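Side-chain contacts in valine-pyruvate aminotransferase (PDB 3G7Q), which catalyses the pyridoxal-phosphate-dependent transfer of an amino group from L-valine to pyruvate, giving 3-methyl-2-oxobutanoate and L-alanine, probably serving alanine biosynthesis: residues 170-175 with 206-211; 200-205 with 235-240; 109-114 with 183-188. All coordinates share one frame; numbering follows the deposited sequence.

Contact 1: 170-175 with 206-211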
ATOM      1  N   VAL A 170      18.699   6.211 -26.647  1.00 29.85           N
ATOM      2  CA  VAL A 170      17.444   5.953 -27.358  1.00 29.16           C
ATOM      3  C   VAL A 170      17.745   5.854 -28.842  1.00 29.78           C
ATOM      4  O   VAL A 170      18.389   6.738 -29.416  1.00 30.53           O
ATOM      5  CB  VAL A 170      16.410   7.075 -27.144  1.00 30.06           C
ATOM      6  CG1 VAL A 170      15.123   6.795 -27.966  1.00 26.90           C
ATOM      7  CG2 VAL A 170      16.073   7.298 -25.647  1.00 26.26           C
ATOM      8  N   ASP A 171      17.292   4.783 -29.488  1.00 30.10           N
ATOM      9  CA  ASP A 171      17.434   4.622 -30.941  1.00 30.42           C
ATOM     10  C   ASP A 171      16.170   5.186 -31.593  1.00 33.60           C
ATOM     11  O   ASP A 171      15.193   4.466 -31.820  1.00 32.99           O
ATOM     12  CB  ASP A 171      17.654   3.147 -31.277  1.00 30.81           C
ATOM     13  CG  ASP A 171      17.707   2.873 -32.754  1.00 35.00           C
ATOM     14  OD1 ASP A 171      17.677   3.826 -33.559  1.00 35.04           O
ATOM     15  OD2 ASP A 171      17.765   1.667 -33.113  1.00 36.17           O
ATOM     16  N   PHE A 172      16.182   6.483 -31.891  1.00 32.45           N
ATOM     17  CA  PHE A 172      14.983   7.126 -32.421  1.00 31.97           C
ATOM     18  C   PHE A 172      14.600   6.638 -33.820  1.00 32.51           C
ATOM     19  O   PHE A 172      13.417   6.624 -34.153  1.00 34.26           O
ATOM     20  CB  PHE A 172      15.111   8.655 -32.395  1.00 30.31           C
ATOM     21  CG  PHE A 172      14.995   9.234 -31.019  1.00 29.25           C
ATOM     22  CD1 PHE A 172      13.748   9.407 -30.439  1.00 28.42           C
ATOM     23  CD2 PHE A 172      16.126   9.595 -30.301  1.00 29.15           C
ATOM     24  CE1 PHE A 172      13.625   9.929 -29.165  1.00 29.28           C
ATOM     25  CE2 PHE A 172      16.005  10.112 -29.028  1.00 28.32           C
ATOM     26  CZ  PHE A 172      14.748  10.283 -28.465  1.00 27.90           C
ATOM     27  N   GLU A 173      15.585   6.202 -34.596  1.00 35.33           N
ATOM     28  CA  GLU A 173      15.354   5.737 -35.966  1.00 38.52           C
ATOM     29  C   GLU A 173      14.428   4.532 -36.006  1.00 38.70           C
ATOM     30  O   GLU A 173      13.649   4.392 -36.944  1.00 41.55           O
ATOM     31  CB  GLU A 173      16.669   5.386 -36.679  1.00 40.51           C
ATOM     32  CG  GLU A 173      17.509   6.585 -37.120  1.00 49.76           C
ATOM     33  CD  GLU A 173      18.031   7.437 -35.956  1.00 62.69           C
ATOM     34  OE1 GLU A 173      18.308   6.882 -34.843  1.00 58.19           O
ATOM     35  OE2 GLU A 173      18.161   8.670 -36.168  1.00 69.18           O
ATOM     36  N   HIS A 174      14.498   3.680 -34.979  1.00 37.69           N
ATOM     37  CA  HIS A 174      13.673   2.481 -34.908  1.00 38.11           C
ATOM     38  C   HIS A 174      12.655   2.507 -33.789  1.00 39.75           C
ATOM     39  O   HIS A 174      12.066   1.471 -33.470  1.00 41.47           O
ATOM     40  CB  HIS A 174      14.572   1.256 -34.754  1.00 38.34           C
ATOM     41  CG  HIS A 174      15.592   1.150 -35.838  1.00 41.07           C
ATOM     42  ND1 HIS A 174      16.928   1.406 -35.631  1.00 46.73           N
ATOM     43  CD2 HIS A 174      15.458   0.882 -37.158  1.00 42.62           C
ATOM     44  CE1 HIS A 174      17.579   1.280 -36.774  1.00 49.13           C
ATOM     45  NE2 HIS A 174      16.708   0.968 -37.718  1.00 46.94           N
ATOM     46  N   LEU A 175      12.431   3.678 -33.191  1.00 37.45           N
ATOM     47  CA  LEU A 175      11.453   3.794 -32.127  1.00 36.06           C
ATOM     48  C   LEU A 175      10.051   3.875 -32.724  1.00 38.24           C
ATOM     49  O   LEU A 175       9.731   4.806 -33.464  1.00 37.77           O
ATOM     50  CB  LEU A 175      11.740   5.022 -31.267  1.00 36.70           C
ATOM     51  CG  LEU A 175      10.881   5.160 -30.011  1.00 35.06           C
ATOM     52  CD1 LEU A 175      11.190   4.041 -29.021  1.00 38.43           C
ATOM     53  CD2 LEU A 175      11.103   6.532 -29.401  1.00 32.32           C
ATOM     54  N   ASP A 206       9.478  13.905 -24.996  1.00 29.53           N
ATOM     55  CA  ASP A 206       8.410  14.801 -24.537  1.00 30.39           C
ATOM     56  C   ASP A 206       7.606  15.292 -25.750  1.00 30.74           C
ATOM     57  O   ASP A 206       6.386  15.351 -25.697  1.00 32.29           O
ATOM     58  CB  ASP A 206       9.013  15.978 -23.769  1.00 31.48           C
ATOM     59  CG  ASP A 206       7.970  16.976 -23.269  1.00 35.56           C
ATOM     60  OD1 ASP A 206       7.043  16.598 -22.549  1.00 41.97           O
ATOM     61  OD2 ASP A 206       8.139  18.168 -23.574  1.00 45.07           O
ATOM     62  N   ARG A 207       8.294  15.642 -26.834  0.50 30.87           N
ATOM     63  CA  ARG A 207       7.615  16.091 -28.056  0.50 31.72           C
ATOM     64  C   ARG A 207       6.818  14.947 -28.702  0.50 31.89           C
ATOM     65  O   ARG A 207       5.697  15.157 -29.161  0.50 32.14           O
ATOM     66  CB  ARG A 207       8.613  16.722 -29.048  0.50 31.93           C
ATOM     67  CG  ARG A 207       9.284  18.005 -28.516  0.50 32.26           C
ATOM     68  CD  ARG A 207      10.130  18.762 -29.569  0.50 33.52           C
ATOM     69  NE  ARG A 207      11.192  17.967 -30.195  0.50 34.29           N
ATOM     70  CZ  ARG A 207      12.444  17.791 -29.751  0.50 34.51           C
ATOM     71  NH1 ARG A 207      12.900  18.306 -28.601  0.50 27.65           N
ATOM     72  NH2 ARG A 207      13.264  17.048 -30.478  0.50 39.35           N
ATOM     73  N   LEU A 208       7.398  13.752 -28.759  1.00 31.54           N
ATOM     74  CA  LEU A 208       6.703  12.579 -29.287  1.00 32.60           C
ATOM     75  C   LEU A 208       5.449  12.242 -28.465  1.00 33.68           C
ATOM     76  O   LEU A 208       4.379  12.022 -29.037  1.00 33.41           O
ATOM     77  CB  LEU A 208       7.642  11.370 -29.374  1.00 32.37           C
ATOM     78  CG  LEU A 208       8.706  11.421 -30.473  1.00 34.10           C
ATOM     79  CD1 LEU A 208       9.812  10.424 -30.212  1.00 29.95           C
ATOM     80  CD2 LEU A 208       8.082  11.223 -31.883  1.00 33.79           C
ATOM     81  N   ALA A 209       5.571  12.256 -27.135  1.00 32.82           N
ATOM     82  CA  ALA A 209       4.432  11.970 -26.253  1.00 33.76           C
ATOM     83  C   ALA A 209       3.298  12.962 -26.514  1.00 35.43           C
ATOM     84  O   ALA A 209       2.123  12.563 -26.643  1.00 35.04           O
ATOM     85  CB  ALA A 209       4.852  11.999 -24.774  1.00 30.94           C
ATOM     86  N   ASN A 210       3.648  14.243 -26.597  0.50 35.68           N
ATOM     87  CA  ASN A 210       2.662  15.284 -26.855  0.50 36.57           C
ATOM     88  C   ASN A 210       2.003  15.071 -28.212  0.50 36.97           C
ATOM     89  O   ASN A 210       0.784  15.142 -28.334  0.50 36.73           O
ATOM     90  CB  ASN A 210       3.304  16.664 -26.820  0.50 36.78           C
ATOM     91  CG  ASN A 210       2.280  17.773 -26.856  0.50 39.11           C
ATOM     92  OD1 ASN A 210       2.170  18.491 -27.844  0.50 40.58           O
ATOM     93  ND2 ASN A 210       1.495  17.887 -25.796  0.50 43.51           N
ATOM     94  N   GLN A 211       2.826  14.798 -29.224  1.00 37.21           N
ATOM     95  CA  GLN A 211       2.340  14.541 -30.576  1.00 38.54           C
ATOM     96  C   GLN A 211       1.389  13.356 -30.655  1.00 38.17           C
ATOM     97  O   GLN A 211       0.435  13.382 -31.429  1.00 36.75           O
ATOM     98  CB  GLN A 211       3.501  14.291 -31.525  1.00 38.74           C
ATOM     99  CG  GLN A 211       4.255  15.537 -31.919  1.00 43.45           C
ATOM    100  CD  GLN A 211       5.518  15.232 -32.730  1.00 44.50           C
ATOM    101  OE1 GLN A 211       6.298  16.141 -33.023  1.00 67.24           O
ATOM    102  NE2 GLN A 211       5.709  13.964 -33.114  1.00 50.23           N
TER
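F172 and L175 both meet one methyl of L208, CD1, and both closest approaches across the two segments are to this methyl; only 77 Å² is buried between 170-175 and 206-211. V170 does not reach the helix, yet it backs the aromatic ring: its CG1 lies over one face of the F172 ring, 3.4 Å from the plane and over the centre. D171 is tied to another side chain of the loop. Its OD2 accepts a hydrogen bond from H174 ND1 at 2.7 Å, taken on the syn side of the carboxylate and close to the imidazole plane, with an N-H...O angle of 163°. F172 turns its ring edge to the helix: CE1 lies 4.0 Å from L208 CD1, which sits near the ring plane, and CD1 of F172 is almost as close. With CG anti to the carbonyl carbon and beside the backbone N (chi1 -73°), the ring is set with its edge at L208. L175 comes to the same methyl with a branch methyl, CD2 standing 4.2 Å from L208 CD1. No hydrogen bond spans the segments, so the link is purely apolar. F172 also packs on E201, K204 and L205, and L175 on L205. The contact thereby lays the loop between strands 165-169 and 181-187 on helix 199-211, which links 181-187 to 216-219 of the large sheet and touches L216 through A209.

Contact 2: 200-205 with 235-240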
ATOM      1  N   GLU A 200      18.526  16.145 -24.503  1.00 27.50           N
ATOM      2  CA  GLU A 200      18.051  16.081 -25.891  1.00 31.63           C
ATOM      3  C   GLU A 200      17.126  14.875 -26.102  1.00 30.00           C
ATOM      4  O   GLU A 200      16.076  14.989 -26.721  1.00 27.89           O
ATOM      5  CB  GLU A 200      19.239  16.031 -26.843  1.00 33.12           C
ATOM      6  CG  GLU A 200      18.888  16.176 -28.322  1.00 43.02           C
ATOM      7  N   GLU A 201      17.519  13.726 -25.590  1.00 29.73           N
ATOM      8  CA  GLU A 201      16.666  12.537 -25.673  1.00 30.61           C
ATOM      9  C   GLU A 201      15.326  12.731 -24.980  1.00 28.98           C
ATOM     10  O   GLU A 201      14.268  12.374 -25.497  1.00 29.95           O
ATOM     11  CB  GLU A 201      17.366  11.330 -25.029  1.00 31.38           C
ATOM     12  CG  GLU A 201      18.507  10.799 -25.894  1.00 32.27           C
ATOM     13  CD  GLU A 201      19.383   9.765 -25.192  1.00 31.41           C
ATOM     14  OE1 GLU A 201      19.528   9.801 -23.935  1.00 30.98           O
ATOM     15  OE2 GLU A 201      19.926   8.894 -25.910  1.00 32.20           O
ATOM     16  N   LEU A 202      15.360  13.307 -23.793  1.00 28.47           N
ATOM     17  CA  LEU A 202      14.144  13.497 -23.021  1.00 30.54           C
ATOM     18  C   LEU A 202      13.211  14.508 -23.717  1.00 30.89           C
ATOM     19  O   LEU A 202      11.992  14.294 -23.748  1.00 31.94           O
ATOM     20  CB  LEU A 202      14.499  13.911 -21.578  1.00 30.65           C
ATOM     21  CG  LEU A 202      13.342  13.887 -20.569  1.00 34.21           C
ATOM     22  CD1 LEU A 202      12.766  12.488 -20.454  1.00 32.51           C
ATOM     23  CD2 LEU A 202      13.837  14.403 -19.194  1.00 32.33           C
HETATM   24  N   MSE A 203      13.754  15.621 -24.203  0.67 30.46           N
HETATM   25  CA  MSE A 203      12.915  16.636 -24.861  0.67 32.95           C
HETATM   26  C   MSE A 203      12.250  16.086 -26.097  0.67 30.34           C
HETATM   27  O   MSE A 203      11.106  16.395 -26.391  0.67 30.24           O
HETATM   28  CB  MSE A 203      13.726  17.870 -25.204  0.67 30.64           C
HETATM   29  CG  MSE A 203      14.077  18.618 -23.956  0.67 38.84           C
HETATM   30 SE   MSE A 203      14.877  20.316 -24.287  0.50 49.22          SE
HETATM   31  CE  MSE A 203      16.617  19.793 -25.100  0.67 34.73           C
ATOM     32  N   LYS A 204      12.985  15.247 -26.838  0.50 27.84           N
ATOM     33  CA  LYS A 204      12.453  14.560 -28.032  0.50 29.27           C
ATOM     34  C   LYS A 204      11.296  13.639 -27.628  0.50 29.08           C
ATOM     35  O   LYS A 204      10.210  13.703 -28.209  0.50 27.23           O
ATOM     36  CB  LYS A 204      13.532  13.742 -28.763  0.50 29.71           C
ATOM     37  CG  LYS A 204      14.585  14.522 -29.547  0.50 32.86           C
ATOM     38  CD  LYS A 204      15.529  13.524 -30.233  0.50 33.08           C
ATOM     39  CE  LYS A 204      16.727  14.153 -30.901  0.50 42.73           C
ATOM     40  NZ  LYS A 204      17.639  13.097 -31.478  0.50 40.03           N
ATOM     41  N   LEU A 205      11.521  12.803 -26.613  1.00 29.81           N
ATOM     42  CA  LEU A 205      10.449  11.938 -26.072  1.00 29.37           C
ATOM     43  C   LEU A 205       9.236  12.746 -25.610  1.00 29.74           C
ATOM     44  O   LEU A 205       8.094  12.325 -25.819  1.00 29.30           O
ATOM     45  CB  LEU A 205      10.961  11.055 -24.926  1.00 29.98           C
ATOM     46  CG  LEU A 205      11.941   9.945 -25.282  1.00 29.72           C
ATOM     47  CD1 LEU A 205      12.474   9.239 -24.020  1.00 30.41           C
ATOM     48  CD2 LEU A 205      11.287   8.930 -26.255  1.00 30.87           C
ATOM     49  N   ARG A 235      18.834  18.488 -16.831  1.00 30.80           N
ATOM     50  CA  ARG A 235      17.899  19.588 -16.607  1.00 30.90           C
ATOM     51  C   ARG A 235      16.563  19.016 -16.181  1.00 32.50           C
ATOM     52  O   ARG A 235      16.009  18.165 -16.866  1.00 32.37           O
ATOM     53  CB  ARG A 235      17.711  20.421 -17.867  1.00 31.40           C
ATOM     54  CG  ARG A 235      16.639  21.496 -17.719  1.00 35.87           C
ATOM     55  CD  ARG A 235      16.451  22.316 -18.999  1.00 37.92           C
ATOM     56  NE  ARG A 235      17.751  22.738 -19.444  1.00 37.90           N
ATOM     57  CZ  ARG A 235      18.448  22.230 -20.458  1.00 47.07           C
ATOM     58  NH1 ARG A 235      17.937  21.311 -21.278  1.00 52.16           N
ATOM     59  NH2 ARG A 235      19.659  22.706 -20.688  1.00 46.31           N
ATOM     60  N   PRO A 236      16.027  19.471 -15.037  1.00 33.31           N
ATOM     61  CA  PRO A 236      14.712  18.955 -14.660  1.00 33.77           C
ATOM     62  C   PRO A 236      13.642  19.356 -15.674  1.00 33.77           C
ATOM     63  O   PRO A 236      13.779  20.397 -16.350  1.00 32.47           O
ATOM     64  CB  PRO A 236      14.468  19.595 -13.290  1.00 36.77           C
ATOM     65  CG  PRO A 236      15.854  19.962 -12.793  1.00 36.82           C
ATOM     66  CD  PRO A 236      16.569  20.383 -14.015  1.00 34.09           C
ATOM     67  N   LEU A 237      12.605  18.533 -15.784  1.00 34.98           N
ATOM     68  CA  LEU A 237      11.529  18.743 -16.735  1.00 36.43           C
ATOM     69  C   LEU A 237      10.173  18.432 -16.149  1.00 35.90           C
ATOM     70  O   LEU A 237       9.963  17.352 -15.601  1.00 33.46           O
ATOM     71  CB  LEU A 237      11.701  17.828 -17.955  1.00 37.62           C
ATOM     72  CG  LEU A 237      10.664  17.915 -19.102  1.00 39.17           C
ATOM     73  CD1 LEU A 237      10.674  19.272 -19.776  1.00 42.82           C
ATOM     74  CD2 LEU A 237      10.876  16.808 -20.157  1.00 41.45           C
ATOM     75  N   TRP A 238       9.251  19.376 -16.271  1.00 34.10           N
ATOM     76  CA  TRP A 238       7.853  19.094 -15.947  1.00 35.63           C
ATOM     77  C   TRP A 238       6.952  20.001 -16.772  1.00 35.87           C
ATOM     78  O   TRP A 238       7.285  21.172 -17.029  1.00 35.10           O
ATOM     79  CB  TRP A 238       7.494  19.218 -14.460  1.00 38.36           C
ATOM     80  CG  TRP A 238       6.085  18.657 -14.231  1.00 36.54           C
ATOM     81  CD1 TRP A 238       5.746  17.333 -14.066  1.00 40.41           C
ATOM     82  CD2 TRP A 238       4.853  19.384 -14.193  1.00 37.89           C
ATOM     83  NE1 TRP A 238       4.382  17.202 -13.939  1.00 39.87           N
ATOM     84  CE2 TRP A 238       3.813  18.445 -13.996  1.00 37.15           C
ATOM     85  CE3 TRP A 238       4.526  20.736 -14.292  1.00 39.31           C
ATOM     86  CZ2 TRP A 238       2.477  18.818 -13.908  1.00 40.22           C
ATOM     87  CZ3 TRP A 238       3.217  21.103 -14.218  1.00 41.77           C
ATOM     88  CH2 TRP A 238       2.197  20.148 -14.018  1.00 40.27           C
ATOM     89  N   ASN A 239       5.879  19.407 -17.284  1.00 34.68           N
ATOM     90  CA  ASN A 239       4.806  20.145 -17.957  1.00 35.11           C
ATOM     91  C   ASN A 239       3.552  19.297 -17.769  1.00 34.76           C
ATOM     92  O   ASN A 239       3.645  18.156 -17.293  1.00 33.73           O
ATOM     93  CB  ASN A 239       5.146  20.475 -19.414  1.00 35.73           C
ATOM     94  CG  ASN A 239       5.325  19.254 -20.273  1.00 37.96           C
ATOM     95  OD1 ASN A 239       4.433  18.426 -20.371  1.00 37.08           O
ATOM     96  ND2 ASN A 239       6.476  19.160 -20.941  1.00 31.22           N
ATOM     97  N   PRO A 240       2.373  19.841 -18.084  1.00 36.42           N
ATOM     98  CA  PRO A 240       1.147  19.059 -17.831  1.00 36.42           C
ATOM     99  C   PRO A 240       0.996  17.684 -18.511  1.00 36.06           C
ATOM    100  O   PRO A 240       0.105  16.936 -18.111  1.00 39.22           O
ATOM    101  CB  PRO A 240       0.042  20.009 -18.301  1.00 36.81           C
ATOM    102  CG  PRO A 240       0.618  21.358 -18.099  1.00 38.36           C
ATOM    103  CD  PRO A 240       2.052  21.196 -18.552  1.00 37.09           C
TER
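The closest approach across 200-205 and 235-240 is apolar, between L202 and L237. The CD2 methyl of L237 lies 3.8 Å from L202 CG and 3.9 Å from L202 CD2, so one methyl rests against the branch point and one arm of the other leucine. The two side chains run past each other in opposite directions. Each has CG anti to its own backbone nitrogen (chi1 -169° in L202, -179° in L237), which extends both side chains into the space between L202 CA and L237 CA, 8.6 Å apart. L202 also touches L216 and I218. Its helix, 199-211, is the connection between the parallel neighbours 181-187 and 216-219, a beta-alpha-beta crossover of the large sheet of this class I aminotransferase; 235-240 belongs to the loop that leads from 216-219 to the next parallel strand, 242-247. Looser contact lies at the exposed margin, where, in the conformer given, CE of M203, a selenomethionine, comes within 4.3 Å of R235 NH1, a marginal contact oblique to the guanidinium. Hydrogen bonds across the two segments are absent, but polar links flank the apolar centre. The backbone of R235 is held at N by D199 OD1 and at O by R188 NH1, and further along the loop N239 ND2 donates to D206 OD1.

Contact 3: 109-114 with 183-188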
ATOM      1  N   SER A 109       3.557   0.780  -6.369  1.00 44.76           N
ATOM      2  CA  SER A 109       2.106   0.954  -6.392  1.00 40.91           C
ATOM      3  C   SER A 109       1.738   2.110  -7.340  1.00 40.50           C
ATOM      4  O   SER A 109       0.697   2.098  -7.994  1.00 39.65           O
ATOM      5  CB  SER A 109       1.569   1.232  -4.991  1.00 43.87           C
ATOM      6  OG  SER A 109       2.216   2.372  -4.440  1.00 42.71           O
ATOM      7  N   ALA A 110       2.578   3.137  -7.372  1.00 38.06           N
ATOM      8  CA  ALA A 110       2.384   4.238  -8.312  1.00 38.65           C
ATOM      9  C   ALA A 110       2.279   3.706  -9.751  1.00 38.50           C
ATOM     10  O   ALA A 110       1.332   4.027 -10.458  1.00 36.99           O
ATOM     11  CB  ALA A 110       3.520   5.228  -8.187  1.00 37.41           C
ATOM     12  N   PHE A 111       3.224   2.867 -10.172  1.00 40.17           N
ATOM     13  CA  PHE A 111       3.182   2.356 -11.553  1.00 42.53           C
ATOM     14  C   PHE A 111       2.015   1.410 -11.824  1.00 42.38           C
ATOM     15  O   PHE A 111       1.455   1.415 -12.927  1.00 41.32           O
ATOM     16  CB  PHE A 111       4.541   1.792 -11.961  1.00 45.05           C
ATOM     17  CG  PHE A 111       5.543   2.875 -12.181  1.00 51.67           C
ATOM     18  CD1 PHE A 111       5.580   3.555 -13.391  1.00 58.72           C
ATOM     19  CD2 PHE A 111       6.372   3.299 -11.158  1.00 49.65           C
ATOM     20  CE1 PHE A 111       6.470   4.587 -13.586  1.00 56.41           C
ATOM     21  CE2 PHE A 111       7.249   4.327 -11.344  1.00 53.90           C
ATOM     22  CZ  PHE A 111       7.293   4.976 -12.567  1.00 53.52           C
ATOM     23  N   PHE A 112       1.609   0.639 -10.812  1.00 41.17           N
ATOM     24  CA  PHE A 112       0.445  -0.206 -10.943  1.00 40.58           C
ATOM     25  C   PHE A 112      -0.775   0.632 -11.306  1.00 39.65           C
ATOM     26  O   PHE A 112      -1.564   0.253 -12.173  1.00 39.71           O
ATOM     27  CB  PHE A 112       0.192  -0.990  -9.644  1.00 41.28           C
ATOM     28  CG  PHE A 112      -0.973  -1.910  -9.725  1.00 42.35           C
ATOM     29  CD1 PHE A 112      -0.882  -3.102 -10.439  1.00 46.42           C
ATOM     30  CD2 PHE A 112      -2.171  -1.592  -9.110  1.00 43.47           C
ATOM     31  CE1 PHE A 112      -1.969  -3.954 -10.531  1.00 42.50           C
ATOM     32  CE2 PHE A 112      -3.245  -2.431  -9.194  1.00 41.85           C
ATOM     33  CZ  PHE A 112      -3.156  -3.612  -9.902  1.00 43.32           C
ATOM     34  N   TYR A 113      -0.955   1.772 -10.640  1.00 39.85           N
ATOM     35  CA  TYR A 113      -2.071   2.655 -10.992  1.00 39.18           C
ATOM     36  C   TYR A 113      -1.924   3.214 -12.411  1.00 38.56           C
ATOM     37  O   TYR A 113      -2.869   3.189 -13.195  1.00 36.74           O
ATOM     38  CB  TYR A 113      -2.219   3.840 -10.023  1.00 42.46           C
ATOM     39  CG  TYR A 113      -2.571   3.448  -8.605  1.00 48.06           C
ATOM     40  CD1 TYR A 113      -3.674   2.638  -8.345  1.00 52.11           C
ATOM     41  CD2 TYR A 113      -1.845   3.928  -7.522  1.00 51.11           C
ATOM     42  CE1 TYR A 113      -4.008   2.269  -7.046  1.00 56.54           C
ATOM     43  CE2 TYR A 113      -2.183   3.573  -6.215  1.00 53.59           C
ATOM     44  CZ  TYR A 113      -3.256   2.737  -5.989  1.00 53.58           C
ATOM     45  OH  TYR A 113      -3.595   2.376  -4.701  1.00 53.05           O
ATOM     46  N   LEU A 114      -0.741   3.702 -12.742  1.00 37.91           N
ATOM     47  CA  LEU A 114      -0.541   4.302 -14.064  1.00 37.00           C
ATOM     48  C   LEU A 114      -0.775   3.286 -15.167  1.00 37.30           C
ATOM     49  O   LEU A 114      -1.507   3.580 -16.111  1.00 38.25           O
ATOM     50  CB  LEU A 114       0.855   4.942 -14.163  1.00 35.08           C
ATOM     51  CG  LEU A 114       1.091   6.089 -13.161  1.00 36.71           C
ATOM     52  CD1 LEU A 114       2.551   6.543 -13.224  1.00 35.14           C
ATOM     53  CD2 LEU A 114       0.108   7.232 -13.397  1.00 35.59           C
HETATM   54  N   MSE A 183       1.343   4.833 -23.081  1.00 33.04           N
HETATM   55  CA  MSE A 183       2.225   5.724 -22.337  1.00 34.71           C
HETATM   56  C   MSE A 183       3.666   5.381 -22.618  1.00 33.45           C
HETATM   57  O   MSE A 183       3.982   4.255 -23.013  1.00 32.84           O
HETATM   58  CB  MSE A 183       1.968   5.648 -20.824  1.00 36.92           C
HETATM   59  CG  MSE A 183       1.877   4.260 -20.239  1.00 40.50           C
HETATM   60 SE   MSE A 183       1.741   4.315 -18.252  0.75 37.11          SE
HETATM   61  CE  MSE A 183       3.372   4.283 -17.892  1.00 40.65           C
ATOM     62  N   ILE A 184       4.527   6.373 -22.397  1.00 32.73           N
ATOM     63  CA  ILE A 184       5.961   6.249 -22.590  1.00 32.29           C
ATOM     64  C   ILE A 184       6.555   6.356 -21.190  1.00 32.74           C
ATOM     65  O   ILE A 184       6.236   7.289 -20.461  1.00 32.42           O
ATOM     66  CB  ILE A 184       6.498   7.356 -23.487  1.00 33.56           C
ATOM     67  CG1 ILE A 184       5.786   7.322 -24.849  1.00 34.20           C
ATOM     68  CG2 ILE A 184       8.011   7.222 -23.625  1.00 33.20           C
ATOM     69  CD1 ILE A 184       6.251   8.395 -25.870  1.00 32.91           C
ATOM     70  N   CYS A 185       7.415   5.414 -20.828  0.50 31.62           N
ATOM     71  CA  CYS A 185       7.945   5.371 -19.475  0.50 31.87           C
ATOM     72  C   CYS A 185       9.465   5.306 -19.425  0.50 30.91           C
ATOM     73  O   CYS A 185      10.064   4.450 -20.059  0.50 31.53           O
ATOM     74  CB  CYS A 185       7.358   4.153 -18.776  0.50 32.28           C
ATOM     75  SG  CYS A 185       7.708   4.105 -17.026  0.50 34.16           S
ATOM     76  N   VAL A 186      10.081   6.209 -18.662  1.00 29.93           N
ATOM     77  CA  VAL A 186      11.526   6.252 -18.486  1.00 31.96           C
ATOM     78  C   VAL A 186      11.803   6.550 -17.009  1.00 34.14           C
ATOM     79  O   VAL A 186      10.918   6.967 -16.275  1.00 33.02           O
ATOM     80  CB  VAL A 186      12.212   7.327 -19.350  1.00 32.96           C
ATOM     81  CG1 VAL A 186      12.035   7.058 -20.812  1.00 34.50           C
ATOM     82  CG2 VAL A 186      11.693   8.726 -18.993  1.00 32.49           C
ATOM     83  N   SER A 187      13.016   6.283 -16.562  1.00 36.58           N
ATOM     84  CA  SER A 187      13.438   6.641 -15.201  1.00 35.75           C
ATOM     85  C   SER A 187      14.647   7.544 -15.394  1.00 36.54           C
ATOM     86  O   SER A 187      15.275   7.510 -16.464  1.00 35.33           O
ATOM     87  CB  SER A 187      13.769   5.410 -14.365  1.00 38.37           C
ATOM     88  OG  SER A 187      14.760   4.625 -15.023  1.00 39.68           O
ATOM     89  N   ARG A 188      14.971   8.375 -14.392  1.00 32.92           N
ATOM     90  CA  ARG A 188      16.101   9.286 -14.512  1.00 33.25           C
ATOM     91  C   ARG A 188      16.543   9.810 -13.162  1.00 32.99           C
ATOM     92  O   ARG A 188      15.843  10.638 -12.574  1.00 33.35           O
ATOM     93  CB  ARG A 188      15.716  10.486 -15.395  1.00 32.49           C
ATOM     94  CG  ARG A 188      16.857  11.332 -15.898  1.00 34.26           C
ATOM     95  CD  ARG A 188      16.311  12.565 -16.594  1.00 35.86           C
ATOM     96  NE  ARG A 188      17.264  13.175 -17.501  1.00 30.75           N
ATOM     97  CZ  ARG A 188      17.316  14.479 -17.800  1.00 32.68           C
ATOM     98  NH1 ARG A 188      16.506  15.352 -17.205  1.00 34.95           N
ATOM     99  NH2 ARG A 188      18.201  14.933 -18.661  1.00 32.08           N
TER
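A sulfur and a selenium carry the strand's side of this contact: in one of two conformers C185 SG lies against the F111 ring, and SE of M183, a selenomethionine in which selenium takes the place of the methionine sulfur, lies against L114. In that conformer C185 SG is 3.7 Å from F111 CE1 and 4.8 Å from the ring centroid, 62° off the ring normal, a sulfur-aromatic approach that is oblique. SG, anti to the backbone nitrogen (chi1 -171°), lies beside the ring at CE1. Two residues earlier, M183 SE stands 4.0 Å from the backbone O of L114 and 4.2 Å from L114 CB; the M183 chain, bent at chi3, thus touches main chain and side chain together. The alternation is that of a strand: M183 and C185 face the helix, whereas V186 points away from it. All four touching residues are buried, and 147 Å² is covered in total. Helix 107-118 thus packs on one face of the large sheet, where strand 181-187 lies between 129-132 and 216-219; F111, L114 and M183 all touch V217 of the latter, and L114 also reaches I271 of helix 265-278.

In the fold
From the N terminus, helix 107-118 comes first, and contact 3 closes the long loop back to it at strand 181-187. Contact 1 opens inside that loop, at 170-175, and closes beyond it on helix 199-211, so the two cross. Contact 2 opens on the same helix before contact 1 has closed, crossing it as well, and ends at 235-240; contacts 3 and 2 are in series. Contact 1 centres about 11 Å from contact 2 and 17 Å from contact 3. L205 CD1 packs on V186 CG1 at 3.9 Å, joining contacts 2 and 3. Contact 3 joins helix 107-118 to a central strand, while contacts 1 and 2 join two connecting loops to helix 199-211 on the other face.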